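Local coordinates for 2-oxoadipate dioxygenase/decarboxylase, chloroplastic/amyloplastic (Oryza sativa, PDB 6W1K), which catalyses the iron(II)- and oxygen-dependent decarboxylation and hydroxylation of 2-oxoadipate to (R)-2-hydroxyglutarate in plant lysine catabolism, at residues E131-P134 against Q135-D138; G293-V296 against G297-D300. One frame throughout, in Å; residues are numbered along the deposited sequence.

Contact 1 of 2, residues E131-P134 against Q135-D138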
loop_
_atom_site.group_PDB
_atom_site.type_symbol
_atom_site.label_atom_id
_atom_site.label_comp_id
_atom_site.label_asym_id
_atom_site.label_seq_id
_atom_site.Cartn_x
_atom_site.Cartn_y
_atom_site.Cartn_z
ATOM N N GLU A 131 -11.865 12.994 -14.659
ATOM C CA GLU A 131 -11.458 12.465 -15.954
ATOM C C GLU A 131 -12.309 11.282 -16.405
ATOM O O GLU A 131 -12.165 10.835 -17.543
ATOM C CB GLU A 131 -9.979 12.065 -15.910
ATOM C CG GLU A 131 -9.075 13.233 -15.587
ATOM C CD GLU A 131 -7.594 12.932 -15.810
ATOM O OE1 GLU A 131 -7.275 11.851 -16.342
ATOM O OE2 GLU A 131 -6.743 13.778 -15.453
ATOM N N LEU A 132 -13.215 10.795 -15.567
ATOM C CA LEU A 132 -14.045 9.663 -15.939
ATOM C C LEU A 132 -15.271 10.136 -16.706
ATOM O O LEU A 132 -15.526 11.334 -16.835
ATOM C CB LEU A 132 -14.490 8.889 -14.708
ATOM C CG LEU A 132 -13.404 8.438 -13.744
ATOM C CD1 LEU A 132 -14.043 8.076 -12.402
ATOM C CD2 LEU A 132 -12.654 7.266 -14.349
ATOM N N SER A 133 -16.057 9.167 -17.195
ATOM C CA SER A 133 -17.317 9.469 -17.869
ATOM C C SER A 133 -18.261 10.223 -16.928
ATOM O O SER A 133 -18.216 10.042 -15.702
ATOM C CB SER A 133 -18.002 8.176 -18.320
ATOM O OG SER A 133 -18.489 7.458 -17.180
ATOM N N PRO A 134 -19.158 11.037 -17.477
ATOM C CA PRO A 134 -20.150 11.705 -16.624
ATOM C C PRO A 134 -20.953 10.744 -15.760
ATOM O O PRO A 134 -21.238 11.051 -14.595
ATOM C CB PRO A 134 -21.044 12.435 -17.641
ATOM C CG PRO A 134 -20.149 12.667 -18.824
ATOM C CD PRO A 134 -19.238 11.468 -18.886
ATOM N N GLN A 135 -21.330 9.582 -16.299
ATOM C CA GLN A 135 -22.115 8.634 -15.514
ATOM C C GLN A 135 -21.374 8.196 -14.250
ATOM O O GLN A 135 -21.956 8.184 -13.152
ATOM C CB GLN A 135 -22.484 7.422 -16.376
ATOM C CG GLN A 135 -23.333 6.395 -15.648
ATOM C CD GLN A 135 -23.560 5.126 -16.452
ATOM O OE1 GLN A 135 -22.788 4.780 -17.362
ATOM N NE2 GLN A 135 -24.626 4.417 -16.110
ATOM N N SER A 136 -20.094 7.808 -14.374
ATOM C CA SER A 136 -19.327 7.412 -13.186
ATOM C C SER A 136 -19.063 8.595 -12.267
ATOM O O SER A 136 -19.029 8.442 -11.042
ATOM C CB SER A 136 -17.992 6.770 -13.573
ATOM O OG SER A 136 -18.214 5.563 -14.285
ATOM N N GLN A 137 -18.805 9.776 -12.826
ATOM C CA GLN A 137 -18.667 10.941 -11.963
ATOM C C GLN A 137 -19.904 11.119 -11.101
ATOM O O GLN A 137 -19.800 11.482 -9.919
ATOM C CB GLN A 137 -18.410 12.205 -12.783
ATOM C CG GLN A 137 -17.103 12.195 -13.501
ATOM C CD GLN A 137 -16.734 13.553 -14.054
ATOM O OE1 GLN A 137 -16.857 14.575 -13.378
ATOM N NE2 GLN A 137 -16.262 13.567 -15.289
ATOM N N ASP A 138 -21.091 10.880 -11.674
ATOM C CA ASP A 138 -22.316 11.112 -10.918
ATOM C C ASP A 138 -22.517 10.040 -9.853
ATOM O O ASP A 138 -23.058 10.320 -8.781
ATOM C CB ASP A 138 -23.539 11.141 -11.829
ATOM C CG ASP A 138 -23.612 12.391 -12.685
ATOM O OD1 ASP A 138 -22.831 13.337 -12.449
ATOM O OD2 ASP A 138 -24.453 12.417 -13.612
HETATM O O HOH W 1 -20.003 4.714 -17.326
#
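S133 and S136 meet in a serine N-cap at the start of helix 134-147: S133 OG accepts the backbone N-H of S136 at 3.3 Å, in a long but nearly straight bond. The S133 hydroxyl is turned between its own backbone N and carbonyl carbon (chi1 70°), which swings OG over the first helical turn. S133 O meanwhile receives Q137 N at 2.9 Å, and P134 O receives D138 N, so the regular helical bonding starts at once. The inner side is the tighter one. L132 CB lies 4.2 Å from S136 CB, both residues are buried, and helix 170-179 closes over them; its E179 is hydrogen-bonded to both serine hydroxyls, tying the cap to helix 170-179. Outward, the packing gives way to solvent. P134 and Q135 are exposed residues, and a water links S133 to Q135, donating to S133 OG at 3.1 Å and to Q135 OE1 at 2.8 Å. Q137 reaches back along the loop on an extended chain, its CG passing 3.3 Å from S133 O. Its NE2 then donates to L132 O at 2.8 Å, with the oxygen close to the amide plane of Q137 but the nitrogen 36° above the carbonyl plane of L132.

Contact 2 of 2, residues G293-V296 against G297-D300. With OOG (2-oxoadipic acid), chain F.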
loop_
_atom_site.group_PDB
_atom_site.type_symbol
_atom_site.label_atom_id
_atom_site.label_comp_id
_atom_site.label_asym_id
_atom_site.label_seq_id
_atom_site.Cartn_x
_atom_site.Cartn_y
_atom_site.Cartn_z
ATOM N N GLY A 293 12.194 5.158 -2.453
ATOM C CA GLY A 293 11.093 5.610 -3.273
ATOM C C GLY A 293 10.483 4.490 -4.105
ATOM O O GLY A 293 10.557 3.305 -3.766
ATOM N N PHE A 294 9.898 4.884 -5.229
ATOM C CA PHE A 294 9.018 4.008 -6.006
ATOM C C PHE A 294 9.282 4.253 -7.487
ATOM O O PHE A 294 10.098 5.098 -7.858
ATOM C CB PHE A 294 7.558 4.250 -5.627
ATOM C CG PHE A 294 7.249 3.929 -4.191
ATOM C CD1 PHE A 294 6.781 2.672 -3.836
ATOM C CD2 PHE A 294 7.448 4.878 -3.202
ATOM C CE1 PHE A 294 6.521 2.380 -2.516
ATOM C CE2 PHE A 294 7.186 4.607 -1.873
ATOM C CZ PHE A 294 6.707 3.365 -1.526
ATOM N N GLU A 295 8.605 3.500 -8.344
ATOM C CA GLU A 295 8.883 3.571 -9.777
ATOM C C GLU A 295 7.578 3.421 -10.538
ATOM O O GLU A 295 6.837 2.454 -10.333
ATOM C CB GLU A 295 9.899 2.497 -10.188
ATOM C CG GLU A 295 10.691 2.871 -11.449
ATOM C CD GLU A 295 9.937 2.487 -12.709
ATOM O OE1 GLU A 295 9.297 1.416 -12.682
ATOM O OE2 GLU A 295 9.974 3.239 -13.717
ATOM N N VAL A 296 7.299 4.384 -11.417
ATOM C CA VAL A 296 6.008 4.422 -12.098
ATOM C C VAL A 296 5.756 3.117 -12.845
ATOM O O VAL A 296 4.662 2.548 -12.766
ATOM C CB VAL A 296 5.956 5.647 -13.032
ATOM C CG1 VAL A 296 7.138 5.589 -14.041
ATOM C CG2 VAL A 296 4.602 5.702 -13.730
ATOM N N GLY A 297 6.764 2.607 -13.565
ATOM C CA GLY A 297 6.589 1.367 -14.310
ATOM C C GLY A 297 6.171 0.191 -13.440
ATOM O O GLY A 297 5.234 -0.543 -13.774
ATOM N N ASN A 298 6.868 -0.019 -12.320
ATOM C CA ASN A 298 6.468 -1.067 -11.379
ATOM C C ASN A 298 5.056 -0.828 -10.856
ATOM O O ASN A 298 4.186 -1.706 -10.923
ATOM C CB ASN A 298 7.446 -1.127 -10.195
ATOM C CG ASN A 298 8.826 -1.599 -10.600
ATOM O OD1 ASN A 298 9.101 -1.757 -11.771
ATOM N ND2 ASN A 298 9.676 -1.874 -9.619
ATOM N N ALA A 299 4.833 0.346 -10.270
ATOM C CA ALA A 299 3.567 0.614 -9.611
ATOM C C ALA A 299 2.399 0.379 -10.551
ATOM O O ALA A 299 1.369 -0.156 -10.139
ATOM C CB ALA A 299 3.556 2.054 -9.116
ATOM N N ASP A 300 2.544 0.798 -11.817
ATOM C CA ASP A 300 1.455 0.666 -12.776
ATOM C C ASP A 300 0.944 -0.763 -12.833
ATOM O O ASP A 300 -0.262 -0.984 -12.919
ATOM C CB ASP A 300 1.902 1.127 -14.168
ATOM C CG ASP A 300 0.740 1.289 -15.151
ATOM O OD1 ASP A 300 -0.374 1.684 -14.743
ATOM O OD2 ASP A 300 0.945 1.032 -16.359
HETATM C C2 OOG F . -0.682 0.827 -4.956
HETATM C C3 OOG F . 0.169 0.148 -6.030
HETATM C C4 OOG F . 1.528 0.847 -6.149
HETATM C C6 OOG F . 3.971 0.211 -5.348
HETATM O O4 OOG F . 4.498 0.797 -6.327
HETATM O O3 OOG F . 4.668 -0.529 -4.620
HETATM C C5 OOG F . 2.488 0.398 -5.047
HETATM C C1 OOG F . -2.129 0.312 -4.959
HETATM O O1 OOG F . -2.981 0.935 -4.428
HETATM O O2 OOG F . -2.473 -0.892 -5.576
HETATM O O5 OOG F . 2.095 0.194 -3.954
#
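E295 folds its carboxylate over the first turn of helix 296-302 and caps it: OE1 accepts the backbone N-H of N298 at 2.8 Å. This glutamate N-cap depends on a bent side chain. CG stands roughly opposite the backbone N (chi1 -154°), and the sharp turn at chi2 (-85°) then brings the carboxylate back above G297. OE1 is met by N298 N nearly along its C-O axis. It also lies 2.9 Å from G297 N, though the angle there is too poor for a bond. The backbone adds two regular helical bonds, A299 N to E295 O at 2.9 Å and almost straight, and D300 N to V296 O. V296 turns its side chain outward from the helix start.

N298 keeps CG beside its own backbone N (chi1 -67°), which leaves OD1 3.3 Å from E295 OE1, an approach of two acceptors. Its other branch has stronger partners: ND2 donates to the main-chain O of L239 and to OE1 of Q241, a residue that binds 2-oxoadipate, while D300 leads away to a salt bridge with K95.

The part of 293-300 that faces the substrate is apolar. A299 CB comes within 3.2 Å of O4 of 2-oxoadipate, and F294 CD1 lies 3.9 Å from the same oxygen, its ring set obliquely to it. H59, W101 and F123 each meet the F294 ring edge-to-face, which probably holds its orientation, and R271 makes a cation-pi contact with it. The cap would place negative charge at the positive end of the helix dipole, probably stabilising the turn that presents A299 to the substrate, and the bond from N298 ND2 is consistent with a second-shell role in positioning Q241.

In the fold
Both contacts are places where a loop turns into a helix, and in each a side chain caps the first turn. Contact 1 comes first along the chain, between strand 121-127 and helix 134-147; contact 2 follows the long strand 258-271 and opens helix 296-302. Their centres lie about 26 Å apart and their nearest atoms about 12 Å, without touching. The strands that precede them belong to the same mixed sheet, on which H59, H195 and E267 hold the nickel ion that occupies the iron site in this crystal. Contact 1 is peripheral, joining helices 134-147 and 170-179, whereas contact 2 lies nearer the centre of the chain and supplies part of the 2-oxoadipate pocket.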